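Local coordinates for protein trans-isoprenyl diphosphate synthase (Caulobacter crescentus, PDB 3OYR) that probably makes octaprenyl diphosphate, the precursor of the quinone side chain, by adding isopentenyl diphosphate units to farnesyl diphosphate, at residues 19-31 / 328-342. Numbering follows the deposited sequence.
Sequences RKSGSVDRLVRLA and DWREALEELADFAVS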
loop_
_atom_site.group_PDB
_atom_site.type_symbol
_atom_site.label_atom_id
_atom_site.label_comp_id
_atom_site.label_asym_id
_atom_site.label_seq_id
_atom_site.Cartn_x
_atom_site.Cartn_y
_atom_site.Cartn_z
ATOM N N ARG B 19 6.165 -19.171 -33.678
ATOM C CA ARG B 19 5.016 -18.329 -33.292
ATOM C C ARG B 19 5.214 -16.842 -33.628
ATOM O O ARG B 19 6.351 -16.357 -33.644
ATOM C CB ARG B 19 4.699 -18.505 -31.798
ATOM C CG ARG B 19 5.881 -18.234 -30.863
ATOM C CD ARG B 19 5.514 -18.451 -29.399
ATOM N NE ARG B 19 5.874 -19.784 -28.906
ATOM C CZ ARG B 19 6.988 -20.078 -28.228
ATOM N NH1 ARG B 19 7.895 -19.142 -27.950
ATOM N NH2 ARG B 19 7.197 -21.325 -27.825
ATOM N N LYS B 20 4.108 -16.135 -33.895
ATOM C CA LYS B 20 4.133 -14.683 -34.188
ATOM C C LYS B 20 4.742 -13.867 -33.052
ATOM O O LYS B 20 4.554 -14.190 -31.875
ATOM C CB LYS B 20 2.735 -14.144 -34.493
ATOM C CG LYS B 20 2.322 -14.220 -35.960
ATOM C CD LYS B 20 0.971 -13.527 -36.216
ATOM C CE LYS B 20 -0.202 -14.294 -35.611
ATOM N NZ LYS B 20 -1.490 -13.835 -36.184
ATOM N N SER B 21 5.485 -12.830 -33.427
ATOM C CA SER B 21 6.140 -11.931 -32.481
ATOM C C SER B 21 5.163 -11.021 -31.728
ATOM O O SER B 21 5.291 -10.823 -30.518
ATOM C CB SER B 21 7.172 -11.061 -33.207
ATOM O OG SER B 21 8.375 -11.777 -33.422
ATOM N N GLY B 22 4.194 -10.468 -32.450
ATOM C CA GLY B 22 3.395 -9.365 -31.934
ATOM C C GLY B 22 4.253 -8.119 -31.767
ATOM O O GLY B 22 5.399 -8.075 -32.233
ATOM N N SER B 23 3.686 -7.118 -31.100
ATOM C CA SER B 23 4.343 -5.839 -30.810
ATOM C C SER B 23 3.411 -5.056 -29.908
ATOM O O SER B 23 2.258 -5.452 -29.735
ATOM C CB SER B 23 4.589 -5.042 -32.100
ATOM O OG SER B 23 3.423 -5.020 -32.901
ATOM N N VAL B 24 3.889 -3.952 -29.334
ATOM C CA VAL B 24 2.984 -3.040 -28.620
ATOM C C VAL B 24 2.562 -1.878 -29.498
ATOM O O VAL B 24 1.655 -1.126 -29.131
ATOM C CB VAL B 24 3.581 -2.476 -27.296
ATOM C CG1 VAL B 24 3.657 -3.551 -26.274
ATOM C CG2 VAL B 24 4.956 -1.833 -27.509
ATOM N N ASP B 25 3.213 -1.757 -30.658
ATOM C CA ASP B 25 3.156 -0.554 -31.490
ATOM C C ASP B 25 1.750 -0.093 -31.818
ATOM O O ASP B 25 1.459 1.092 -31.682
ATOM C CB ASP B 25 3.961 -0.721 -32.797
ATOM C CG ASP B 25 5.485 -0.743 -32.575
ATOM O OD1 ASP B 25 5.956 -0.740 -31.405
ATOM O OD2 ASP B 25 6.214 -0.778 -33.596
ATOM N N ARG B 26 0.884 -1.019 -32.219
ATOM C CA ARG B 26 -0.498 -0.685 -32.585
ATOM C C ARG B 26 -1.294 -0.204 -31.360
ATOM O O ARG B 26 -2.036 0.788 -31.434
ATOM C CB ARG B 26 -1.178 -1.891 -33.247
ATOM C CG ARG B 26 -2.612 -1.654 -33.717
ATOM C CD ARG B 26 -3.160 -2.910 -34.365
ATOM N NE ARG B 26 -2.146 -3.566 -35.182
ATOM C CZ ARG B 26 -2.013 -3.398 -36.495
ATOM N NH1 ARG B 26 -1.052 -4.034 -37.151
ATOM N NH2 ARG B 26 -2.845 -2.601 -37.150
ATOM N N LEU B 27 -1.134 -0.911 -30.236
ATOM C CA LEU B 27 -1.758 -0.522 -28.972
ATOM C C LEU B 27 -1.374 0.923 -28.579
ATOM O O LEU B 27 -2.238 1.739 -28.324
ATOM C CB LEU B 27 -1.396 -1.507 -27.842
ATOM C CG LEU B 27 -2.092 -1.304 -26.489
ATOM C CD1 LEU B 27 -3.600 -1.048 -26.621
ATOM C CD2 LEU B 27 -1.866 -2.497 -25.618
ATOM N N VAL B 28 -0.081 1.207 -28.567
ATOM C CA VAL B 28 0.462 2.491 -28.154
ATOM C C VAL B 28 -0.073 3.628 -29.025
ATOM O O VAL B 28 -0.508 4.680 -28.515
ATOM C CB VAL B 28 1.994 2.423 -28.191
ATOM C CG1 VAL B 28 2.634 3.818 -28.091
ATOM C CG2 VAL B 28 2.464 1.517 -27.076
ATOM N N ARG B 29 -0.100 3.379 -30.332
ATOM C CA ARG B 29 -0.599 4.339 -31.301
ATOM C C ARG B 29 -2.107 4.582 -31.167
ATOM O O ARG B 29 -2.553 5.727 -31.159
ATOM C CB ARG B 29 -0.275 3.822 -32.691
ATOM C CG ARG B 29 -0.384 4.818 -33.799
ATOM C CD ARG B 29 0.293 4.240 -35.024
ATOM N NE ARG B 29 -0.428 3.087 -35.575
ATOM C CZ ARG B 29 0.071 1.854 -35.711
ATOM N NH1 ARG B 29 1.325 1.553 -35.363
ATOM N NH2 ARG B 29 -0.691 0.911 -36.224
ATOM N N LEU B 30 -2.892 3.515 -31.038
ATOM C CA LEU B 30 -4.333 3.662 -30.820
ATOM C C LEU B 30 -4.662 4.390 -29.509
ATOM O O LEU B 30 -5.652 5.124 -29.431
ATOM C CB LEU B 30 -5.023 2.300 -30.839
ATOM C CG LEU B 30 -5.179 1.621 -32.203
ATOM C CD1 LEU B 30 -5.508 0.162 -31.953
ATOM C CD2 LEU B 30 -6.268 2.311 -33.058
ATOM N N ALA B 31 -3.815 4.199 -28.498
ATOM C CA ALA B 31 -4.078 4.714 -27.151
ATOM C C ALA B 31 -3.427 6.082 -26.851
ATOM O O ALA B 31 -3.663 6.661 -25.787
ATOM C CB ALA B 31 -3.662 3.693 -26.118
ATOM N N ASP B 328 -9.447 -2.774 -34.833
ATOM C CA ASP B 328 -8.043 -2.434 -34.541
ATOM C C ASP B 328 -7.658 -2.622 -33.076
ATOM O O ASP B 328 -6.546 -3.057 -32.777
ATOM C CB ASP B 328 -7.719 -0.992 -34.982
ATOM C CG ASP B 328 -7.622 -0.851 -36.492
ATOM O OD1 ASP B 328 -8.086 0.182 -37.026
ATOM O OD2 ASP B 328 -7.072 -1.767 -37.143
ATOM N N TRP B 329 -8.578 -2.284 -32.181
ATOM C CA TRP B 329 -8.377 -2.449 -30.743
ATOM C C TRP B 329 -8.194 -3.921 -30.430
ATOM O O TRP B 329 -7.240 -4.305 -29.731
ATOM C CB TRP B 329 -9.574 -1.904 -29.963
ATOM C CG TRP B 329 -9.572 -0.427 -29.852
ATOM C CD1 TRP B 329 -10.451 0.435 -30.433
ATOM C CD2 TRP B 329 -8.633 0.376 -29.128
ATOM N NE1 TRP B 329 -10.125 1.727 -30.111
ATOM C CE2 TRP B 329 -9.008 1.722 -29.316
ATOM C CE3 TRP B 329 -7.503 0.087 -28.338
ATOM C CZ2 TRP B 329 -8.304 2.787 -28.734
ATOM C CZ3 TRP B 329 -6.815 1.140 -27.754
ATOM C CH2 TRP B 329 -7.223 2.473 -27.950
ATOM N N ARG B 330 -9.078 -4.751 -30.985
ATOM C CA ARG B 330 -8.939 -6.212 -30.789
ATOM C C ARG B 330 -7.617 -6.781 -31.327
ATOM O O ARG B 330 -6.929 -7.534 -30.621
ATOM C CB ARG B 330 -10.132 -7.013 -31.307
ATOM C CG ARG B 330 -10.304 -8.294 -30.490
ATOM C CD ARG B 330 -11.295 -9.266 -31.072
ATOM N NE ARG B 330 -10.699 -10.009 -32.170
ATOM C CZ ARG B 330 -11.366 -10.846 -32.956
ATOM N NH1 ARG B 330 -12.670 -11.051 -32.776
ATOM N NH2 ARG B 330 -10.722 -11.474 -33.927
ATOM N N GLU B 331 -7.245 -6.389 -32.545
ATOM C CA GLU B 331 -5.953 -6.778 -33.114
ATOM C C GLU B 331 -4.741 -6.316 -32.297
ATOM O O GLU B 331 -3.739 -7.044 -32.172
ATOM C CB GLU B 331 -5.839 -6.246 -34.549
ATOM C CG GLU B 331 -4.494 -6.514 -35.239
ATOM C CD GLU B 331 -4.564 -7.555 -36.351
ATOM O OE1 GLU B 331 -3.483 -8.026 -36.773
ATOM O OE2 GLU B 331 -5.681 -7.897 -36.806
ATOM N N ALA B 332 -4.811 -5.094 -31.773
ATOM C CA ALA B 332 -3.773 -4.552 -30.885
ATOM C C ALA B 332 -3.610 -5.418 -29.624
ATOM O O ALA B 332 -2.491 -5.702 -29.178
ATOM C CB ALA B 332 -4.102 -3.105 -30.510
ATOM N N LEU B 333 -4.727 -5.868 -29.072
ATOM C CA LEU B 333 -4.681 -6.738 -27.879
ATOM C C LEU B 333 -4.202 -8.154 -28.194
ATOM O O LEU B 333 -3.550 -8.810 -27.377
ATOM C CB LEU B 333 -6.031 -6.760 -27.178
ATOM C CG LEU B 333 -6.395 -5.454 -26.467
ATOM C CD1 LEU B 333 -7.674 -5.639 -25.723
ATOM C CD2 LEU B 333 -5.282 -5.032 -25.504
ATOM N N GLU B 334 -4.457 -8.607 -29.410
ATOM C CA GLU B 334 -3.914 -9.895 -29.814
ATOM C C GLU B 334 -2.416 -9.806 -30.052
ATOM O O GLU B 334 -1.661 -10.703 -29.661
ATOM C CB GLU B 334 -4.672 -10.436 -31.014
ATOM C CG GLU B 334 -6.087 -10.859 -30.627
ATOM C CD GLU B 334 -6.939 -11.248 -31.821
ATOM O OE1 GLU B 334 -6.614 -10.828 -32.953
ATOM O OE2 GLU B 334 -7.944 -11.964 -31.621
ATOM N N GLU B 335 -1.969 -8.680 -30.603
ATOM C CA GLU B 335 -0.546 -8.498 -30.835
ATOM C C GLU B 335 0.204 -8.344 -29.509
ATOM O O GLU B 335 1.363 -8.774 -29.383
ATOM C CB GLU B 335 -0.288 -7.313 -31.796
ATOM C CG GLU B 335 -0.717 -7.604 -33.242
ATOM C CD GLU B 335 -0.656 -6.384 -34.155
ATOM O OE1 GLU B 335 -0.626 -5.242 -33.656
ATOM O OE2 GLU B 335 -0.647 -6.568 -35.382
ATOM N N LEU B 336 -0.455 -7.750 -28.518
ATOM C CA LEU B 336 0.134 -7.621 -27.174
ATOM C C LEU B 336 0.322 -8.984 -26.497
ATOM O O LEU B 336 1.335 -9.219 -25.818
ATOM C CB LEU B 336 -0.702 -6.684 -26.288
ATOM C CG LEU B 336 -0.318 -6.542 -24.806
ATOM C CD1 LEU B 336 1.022 -5.793 -24.656
ATOM C CD2 LEU B 336 -1.402 -5.844 -24.016
ATOM N N ALA B 337 -0.648 -9.876 -26.694
ATOM C CA ALA B 337 -0.572 -11.245 -26.173
ATOM C C ALA B 337 0.673 -11.994 -26.670
ATOM O O ALA B 337 1.365 -12.633 -25.883
ATOM C CB ALA B 337 -1.863 -12.016 -26.508
ATOM N N ASP B 338 0.965 -11.876 -27.967
ATOM C CA ASP B 338 2.178 -12.450 -28.554
ATOM C C ASP B 338 3.420 -11.750 -28.062
ATOM O O ASP B 338 4.468 -12.386 -27.825
ATOM C CB ASP B 338 2.092 -12.401 -30.093
ATOM C CG ASP B 338 1.068 -13.389 -30.646
ATOM O OD1 ASP B 338 0.759 -14.387 -29.950
ATOM O OD2 ASP B 338 0.556 -13.167 -31.757
ATOM N N PHE B 339 3.305 -10.428 -27.899
ATOM C CA PHE B 339 4.405 -9.628 -27.397
ATOM C C PHE B 339 4.787 -10.011 -25.969
ATOM O O PHE B 339 5.974 -10.065 -25.637
ATOM C CB PHE B 339 4.101 -8.127 -27.484
ATOM C CG PHE B 339 5.226 -7.266 -26.996
ATOM C CD1 PHE B 339 6.348 -7.054 -27.790
ATOM C CD2 PHE B 339 5.182 -6.685 -25.734
ATOM C CE1 PHE B 339 7.397 -6.253 -27.346
ATOM C CE2 PHE B 339 6.235 -5.890 -25.275
ATOM C CZ PHE B 339 7.333 -5.668 -26.085
ATOM N N ALA B 340 3.785 -10.272 -25.128
ATOM C CA ALA B 340 4.037 -10.747 -23.762
ATOM C C ALA B 340 5.016 -11.929 -23.716
ATOM O O ALA B 340 5.889 -11.971 -22.859
ATOM C CB ALA B 340 2.733 -11.085 -23.054
ATOM N N VAL B 341 4.884 -12.859 -24.664
ATOM C CA VAL B 341 5.755 -14.031 -24.766
ATOM C C VAL B 341 7.072 -13.730 -25.504
ATOM O O VAL B 341 8.138 -14.186 -25.081
ATOM C CB VAL B 341 5.016 -15.208 -25.456
ATOM C CG1 VAL B 341 5.873 -16.454 -25.497
ATOM C CG2 VAL B 341 3.704 -15.503 -24.727
ATOM N N SER B 342 7.008 -12.952 -26.584
ATOM C CA SER B 342 8.204 -12.736 -27.438
ATOM C C SER B 342 9.214 -11.680 -26.953
ATOM O O SER B 342 10.404 -11.760 -27.301
ATOM C CB SER B 342 7.805 -12.448 -28.891
ATOM O OG SER B 342 7.163 -11.195 -29.021
HETATM O O HOH W 1 4.869 -14.784 -29.134
HETATM O O HOH W 2 -0.243 -4.125 -29.994
#
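L27 is a knob that fills a hollow formed by W329, A332, L333 and L336 of helix 328-342. Its CB lies against the A332 methyl, CD1 meets the edge of the W329 ring, and CD2 packs 3.7 Å from L336 CD2. One turn on, L30 lays its CB over a face of the W329 ring, 3.8 Å from the centroid of the six-membered ring, a CH-pi contact. R26 is a second knob, set among D328, E331, A332 and E335. In one of its two conformers, its chain runs straight past A332 and turns about its CG-CD bond (chi3 -40°). This sets the guanidinium side-on to E335: NE bonds OE1 in the guanidinium plane at 2.7 Å, and NH1 reaches OE2 at 3.1 Å. In that conformer E331 CG lies over one guanidinium face, near NE. V24 CG1 sits over the F339 ring and also touches L336 CD1. The bare CA of G22 lets the loop pass close over the helix, with a CA-H...O contact to E335 O at 3.3 Å. A water joins S23 O to A332 O. The segments of helices 25-45 and 328-342 run roughly antiparallel, at 140°. Around the pair, L27 and L333 reach A75 of helix 68-79, L336 meets helix 211-238, and V341 packs on helix 302-320, within the mostly helical prenyl synthase fold.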